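Local coordinates for austinol synthesis protein H (Emericella nidulans FGSC A4, PDB 5X9K) that takes part as a homodimeric isomerase of the trt14 family in the biosynthesis of the fungal meroterpenoids austinol and dehydroaustinol, at residues F86-A98 with L111-F124. Sequence-based numbering, arbitrary orientation.
Sequences FFYNFQLRVKDGA and LHIEGKGDSLVGRF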
loop_
_atom_site.group_PDB
_atom_site.type_symbol
_atom_site.label_atom_id
_atom_site.label_comp_id
_atom_site.label_asym_id
_atom_site.label_seq_id
_atom_site.Cartn_x
_atom_site.Cartn_y
_atom_site.Cartn_z
ATOM N N PHE A 86 24.200 -0.016 -2.786
ATOM C CA PHE A 86 23.809 0.672 -4.008
ATOM C C PHE A 86 23.429 2.133 -3.809
ATOM O O PHE A 86 23.137 2.814 -4.796
ATOM C CB PHE A 86 22.642 -0.070 -4.672
ATOM C CG PHE A 86 22.957 -1.503 -5.041
ATOM C CD1 PHE A 86 24.240 -1.880 -5.397
ATOM C CD2 PHE A 86 21.963 -2.469 -5.033
ATOM C CE1 PHE A 86 24.525 -3.193 -5.737
ATOM C CE2 PHE A 86 22.244 -3.787 -5.374
ATOM C CZ PHE A 86 23.520 -4.144 -5.725
ATOM N N PHE A 87 23.431 2.646 -2.583
ATOM C CA PHE A 87 23.002 4.014 -2.324
ATOM C C PHE A 87 24.114 4.831 -1.674
ATOM O O PHE A 87 24.760 4.369 -0.727
ATOM C CB PHE A 87 21.750 4.036 -1.439
ATOM C CG PHE A 87 20.488 3.717 -2.190
ATOM C CD1 PHE A 87 19.767 4.730 -2.803
ATOM C CD2 PHE A 87 20.048 2.415 -2.317
ATOM C CE1 PHE A 87 18.613 4.454 -3.506
ATOM C CE2 PHE A 87 18.888 2.128 -3.033
ATOM C CZ PHE A 87 18.178 3.145 -3.623
ATOM N N TYR A 88 24.326 6.048 -2.184
ATOM C CA TYR A 88 25.157 7.023 -1.471
ATOM C C TYR A 88 24.409 7.601 -0.277
ATOM O O TYR A 88 24.995 7.831 0.783
ATOM C CB TYR A 88 25.578 8.156 -2.404
ATOM C CG TYR A 88 26.299 7.706 -3.651
ATOM C CD1 TYR A 88 27.636 7.344 -3.608
ATOM C CD2 TYR A 88 25.643 7.658 -4.872
ATOM C CE1 TYR A 88 28.299 6.931 -4.748
ATOM C CE2 TYR A 88 26.298 7.246 -6.022
ATOM C CZ TYR A 88 27.625 6.884 -5.952
ATOM O OH TYR A 88 28.287 6.476 -7.086
ATOM N N ASN A 89 23.121 7.871 -0.442
ATOM C CA ASN A 89 22.275 8.285 0.666
ATOM C C ASN A 89 20.861 7.823 0.367
ATOM O O ASN A 89 20.502 7.562 -0.785
ATOM C CB ASN A 89 22.318 9.799 0.889
ATOM C CG ASN A 89 21.891 10.573 -0.337
ATOM O OD1 ASN A 89 20.698 10.681 -0.632
ATOM N ND2 ASN A 89 22.866 11.101 -1.075
ATOM N N PHE A 90 20.053 7.726 1.418
ATOM C CA PHE A 90 18.688 7.250 1.259
ATOM C C PHE A 90 17.921 7.604 2.517
ATOM O O PHE A 90 18.486 7.606 3.607
ATOM C CB PHE A 90 18.652 5.739 1.011
ATOM C CG PHE A 90 17.269 5.186 0.818
ATOM C CD1 PHE A 90 16.627 5.303 -0.409
ATOM C CD2 PHE A 90 16.613 4.544 1.862
ATOM C CE1 PHE A 90 15.349 4.798 -0.593
ATOM C CE2 PHE A 90 15.337 4.022 1.682
ATOM C CZ PHE A 90 14.708 4.142 0.453
ATOM N N GLN A 91 16.644 7.925 2.360
ATOM C CA GLN A 91 15.844 8.254 3.527
ATOM C C GLN A 91 14.400 7.849 3.277
ATOM O O GLN A 91 13.899 8.019 2.167
ATOM C CB GLN A 91 15.951 9.752 3.827
ATOM C CG GLN A 91 14.975 10.264 4.848
ATOM C CD GLN A 91 15.038 11.769 4.984
ATOM O OE1 GLN A 91 14.877 12.509 4.002
ATOM N NE2 GLN A 91 15.280 12.235 6.204
ATOM N N LEU A 92 13.757 7.277 4.296
ATOM C CA LEU A 92 12.310 7.094 4.299
ATOM C C LEU A 92 11.686 8.188 5.147
ATOM O O LEU A 92 12.166 8.469 6.248
ATOM C CB LEU A 92 11.901 5.742 4.884
ATOM C CG LEU A 92 12.311 4.427 4.240
ATOM C CD1 LEU A 92 11.649 3.331 5.050
ATOM C CD2 LEU A 92 11.892 4.360 2.772
ATOM N N ARG A 93 10.608 8.786 4.645
ATOM C CA ARG A 93 9.921 9.865 5.338
ATOM C C ARG A 93 8.421 9.703 5.157
ATOM O O ARG A 93 7.966 9.281 4.094
ATOM C CB ARG A 93 10.355 11.238 4.794
ATOM C CG ARG A 93 9.830 12.429 5.599
ATOM C CD ARG A 93 10.950 13.153 6.355
ATOM N NE ARG A 93 11.804 13.936 5.462
ATOM C CZ ARG A 93 12.955 14.501 5.822
ATOM N NH1 ARG A 93 13.408 14.372 7.063
ATOM N NH2 ARG A 93 13.660 15.195 4.938
ATOM N N VAL A 94 7.651 10.042 6.190
ATOM C CA VAL A 94 6.206 10.105 6.017
ATOM C C VAL A 94 5.872 11.264 5.087
ATOM O O VAL A 94 6.367 12.384 5.265
ATOM C CB VAL A 94 5.516 10.258 7.377
ATOM C CG1 VAL A 94 4.022 10.474 7.206
ATOM C CG2 VAL A 94 5.798 9.030 8.227
ATOM N N LYS A 95 5.042 11.001 4.084
ATOM C CA LYS A 95 4.649 12.052 3.152
ATOM C C LYS A 95 3.963 13.196 3.897
ATOM O O LYS A 95 3.135 12.973 4.781
ATOM C CB LYS A 95 3.736 11.466 2.076
ATOM C CG LYS A 95 3.569 12.322 0.831
ATOM C CD LYS A 95 2.616 11.642 -0.153
ATOM C CE LYS A 95 2.416 12.462 -1.405
ATOM N NZ LYS A 95 3.664 12.515 -2.202
ATOM N N ASP A 96 4.341 14.432 3.567
ATOM C CA ASP A 96 3.756 15.581 4.250
ATOM C C ASP A 96 2.253 15.611 4.016
ATOM O O ASP A 96 1.772 15.361 2.905
ATOM C CB ASP A 96 4.398 16.891 3.774
ATOM C CG ASP A 96 4.071 18.084 4.689
ATOM O OD1 ASP A 96 4.207 17.963 5.927
ATOM O OD2 ASP A 96 3.696 19.158 4.172
ATOM N N GLY A 97 1.512 15.897 5.085
ATOM C CA GLY A 97 0.067 15.835 5.066
ATOM C C GLY A 97 -0.511 14.466 5.337
ATOM O O GLY A 97 -1.714 14.365 5.628
ATOM N N ALA A 98 0.301 13.408 5.263
ATOM C CA ALA A 98 -0.175 12.038 5.467
ATOM C C ALA A 98 -0.128 11.725 6.955
ATOM O O ALA A 98 0.895 11.284 7.484
ATOM C CB ALA A 98 0.662 11.047 4.669
ATOM N N LEU A 111 1.413 3.982 7.559
ATOM C CA LEU A 111 2.141 5.162 7.110
ATOM C C LEU A 111 2.210 5.198 5.595
ATOM O O LEU A 111 2.504 4.183 4.961
ATOM C CB LEU A 111 3.565 5.175 7.658
ATOM C CG LEU A 111 3.708 5.213 9.177
ATOM C CD1 LEU A 111 5.139 4.932 9.584
ATOM C CD2 LEU A 111 3.261 6.578 9.696
ATOM N N HIS A 112 1.963 6.377 5.027
ATOM C CA HIS A 112 2.240 6.627 3.619
ATOM C C HIS A 112 3.662 7.185 3.531
ATOM O O HIS A 112 3.925 8.319 3.949
ATOM C CB HIS A 112 1.190 7.575 3.037
ATOM C CG HIS A 112 1.299 7.756 1.562
ATOM N ND1 HIS A 112 0.573 8.704 0.876
ATOM C CD2 HIS A 112 2.041 7.101 0.637
ATOM C CE1 HIS A 112 0.878 8.641 -0.405
ATOM N NE2 HIS A 112 1.763 7.673 -0.579
ATOM N N ILE A 113 4.583 6.378 2.993
ATOM C CA ILE A 113 6.021 6.618 3.058
ATOM C C ILE A 113 6.557 7.005 1.687
ATOM O O ILE A 113 6.164 6.420 0.670
ATOM C CB ILE A 113 6.743 5.353 3.559
ATOM C CG1 ILE A 113 6.318 5.031 4.986
ATOM C CG2 ILE A 113 8.273 5.498 3.430
ATOM C CD1 ILE A 113 6.954 5.921 5.981
ATOM N N GLU A 114 7.502 7.944 1.674
ATOM C CA GLU A 114 8.320 8.257 0.505
ATOM C C GLU A 114 9.755 7.827 0.774
ATOM O O GLU A 114 10.311 8.132 1.831
ATOM C CB GLU A 114 8.280 9.756 0.209
ATOM C CG GLU A 114 6.962 10.254 -0.348
ATOM C CD GLU A 114 6.979 11.755 -0.555
ATOM O OE1 GLU A 114 7.716 12.441 0.188
ATOM O OE2 GLU A 114 6.267 12.238 -1.464
ATOM N N GLY A 115 10.353 7.105 -0.182
ATOM C CA GLY A 115 11.769 6.782 -0.151
ATOM C C GLY A 115 12.487 7.514 -1.274
ATOM O O GLY A 115 12.048 7.479 -2.421
ATOM N N LYS A 116 13.572 8.210 -0.922
ATOM C CA LYS A 116 14.340 8.978 -1.898
ATOM C C LYS A 116 15.819 8.862 -1.575
ATOM O O LYS A 116 16.209 8.898 -0.408
ATOM C CB LYS A 116 13.931 10.466 -1.916
ATOM C CG LYS A 116 12.431 10.702 -2.043
ATOM C CD LYS A 116 12.082 12.185 -1.966
ATOM C CE LYS A 116 10.585 12.399 -2.166
ATOM N NZ LYS A 116 10.233 13.839 -2.090
ATOM N N GLY A 117 16.642 8.737 -2.607
ATOM C CA GLY A 117 18.068 8.654 -2.363
ATOM C C GLY A 117 18.837 8.820 -3.649
ATOM O O GLY A 117 18.273 8.812 -4.747
ATOM N N ASP A 118 20.145 8.966 -3.487
ATOM C CA ASP A 118 21.067 9.030 -4.607
ATOM C C ASP A 118 21.751 7.678 -4.726
ATOM O O ASP A 118 22.444 7.247 -3.798
ATOM C CB ASP A 118 22.080 10.157 -4.401
ATOM C CG ASP A 118 21.429 11.531 -4.429
ATOM O OD1 ASP A 118 20.577 11.784 -5.307
ATOM O OD2 ASP A 118 21.758 12.359 -3.560
ATOM N N SER A 119 21.549 7.001 -5.850
ATOM C CA SER A 119 22.054 5.648 -5.983
ATOM C C SER A 119 23.093 5.565 -7.089
ATOM O O SER A 119 23.284 6.490 -7.881
ATOM C CB SER A 119 20.920 4.649 -6.268
ATOM O OG SER A 119 20.623 4.626 -7.644
ATOM N N LEU A 120 23.752 4.410 -7.114
ATOM C CA LEU A 120 24.702 4.003 -8.134
ATOM C C LEU A 120 24.225 4.346 -9.542
ATOM O O LEU A 120 25.032 4.717 -10.403
ATOM C CB LEU A 120 24.938 2.498 -7.999
ATOM C CG LEU A 120 26.147 1.829 -8.626
ATOM C CD1 LEU A 120 27.409 2.602 -8.294
ATOM C CD2 LEU A 120 26.230 0.411 -8.086
ATOM N N VAL A 121 22.918 4.222 -9.786
ATOM C CA VAL A 121 22.353 4.430 -11.118
ATOM C C VAL A 121 21.445 5.652 -11.104
ATOM O O VAL A 121 20.472 5.728 -11.863
ATOM C CB VAL A 121 21.596 3.181 -11.614
ATOM C CG1 VAL A 121 22.546 2.015 -11.768
ATOM C CG2 VAL A 121 20.468 2.816 -10.659
ATOM N N GLY A 122 21.757 6.619 -10.257
ATOM C CA GLY A 122 21.068 7.886 -10.291
ATOM C C GLY A 122 19.992 8.007 -9.233
ATOM O O GLY A 122 19.937 7.251 -8.263
ATOM N N ARG A 123 19.118 8.989 -9.444
ATOM C CA ARG A 123 18.096 9.329 -8.461
ATOM C C ARG A 123 17.047 8.224 -8.355
ATOM O O ARG A 123 16.579 7.686 -9.364
ATOM C CB ARG A 123 17.433 10.649 -8.857
ATOM C CG ARG A 123 16.545 11.255 -7.814
ATOM C CD ARG A 123 17.369 11.793 -6.659
ATOM N NE ARG A 123 16.488 12.350 -5.646
ATOM C CZ ARG A 123 16.837 12.579 -4.389
ATOM N NH1 ARG A 123 18.061 12.287 -3.965
ATOM N NH2 ARG A 123 15.942 13.081 -3.555
ATOM N N PHE A 124 16.682 7.882 -7.121
ATOM C CA PHE A 124 15.590 6.952 -6.848
ATOM C C PHE A 124 14.585 7.664 -5.963
ATOM O O PHE A 124 14.952 8.196 -4.911
ATOM C CB PHE A 124 16.094 5.678 -6.170
ATOM C CG PHE A 124 15.021 4.643 -5.935
ATOM C CD1 PHE A 124 14.228 4.196 -6.982
ATOM C CD2 PHE A 124 14.831 4.098 -4.670
ATOM C CE1 PHE A 124 13.260 3.234 -6.764
ATOM C CE2 PHE A 124 13.872 3.145 -4.438
ATOM C CZ PHE A 124 13.078 2.704 -5.478
HETATM O O HOH W 1 1.168 8.467 6.957
#
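Strand 87-94 pairs antiparallel with strand 108-119 in the mixed sheet of the chain. Backbone bonds join Gln91 with Lys116 and Arg93 with Glu114 in both directions, and Lys95 N reaches His112 O at 2.9 Å. Near helix 73-86 the register slips by one: Tyr88 and Asn89 both face Asp118, a classic beta bulge, with Tyr88 N 2.8 Å from Asp118 O. Asn89 ND2 also donates to Asp118 OD2 (3.0 Å), which lies in the Asn89 amide plane and is met on its anti side, while the amide and carboxylate planes stand 85° apart; Arg123 NH1 takes the other oxygen, OD1. Phe87, Phe90 and Leu92 line the buried face of this helix-backed sheet, an alpha+beta fold probably of the NTF2/SnoaL-like type. Gly115 and Gly117 lie across from Leu92 and Phe90, with Phe90 CZ and Leu92 CD2 packed against Gly115 CA. Ser119 CB lies over one face of the Phe87 ring, 3.9 Å from its centroid, and Phe124 CD2 meets the ring edge at Phe87 CZ (3.6 Å). Trp156 of helix 150-167 meets both rings and hydrogen-bonds Ser119 OG through NE1. Beyond the strand's end, Lys95 runs alongside His112, CD 3.5 Å from His112 CE1, and bends at chi4 (68°) to bring NZ within 2.7 Å of Glu114 OE2 in a salt bridge. Glu127 OE1 is hydrogen-bonded to His112 NE2, and Phe61 and Phe145 of the second subunit meet the imidazole edge-to-face.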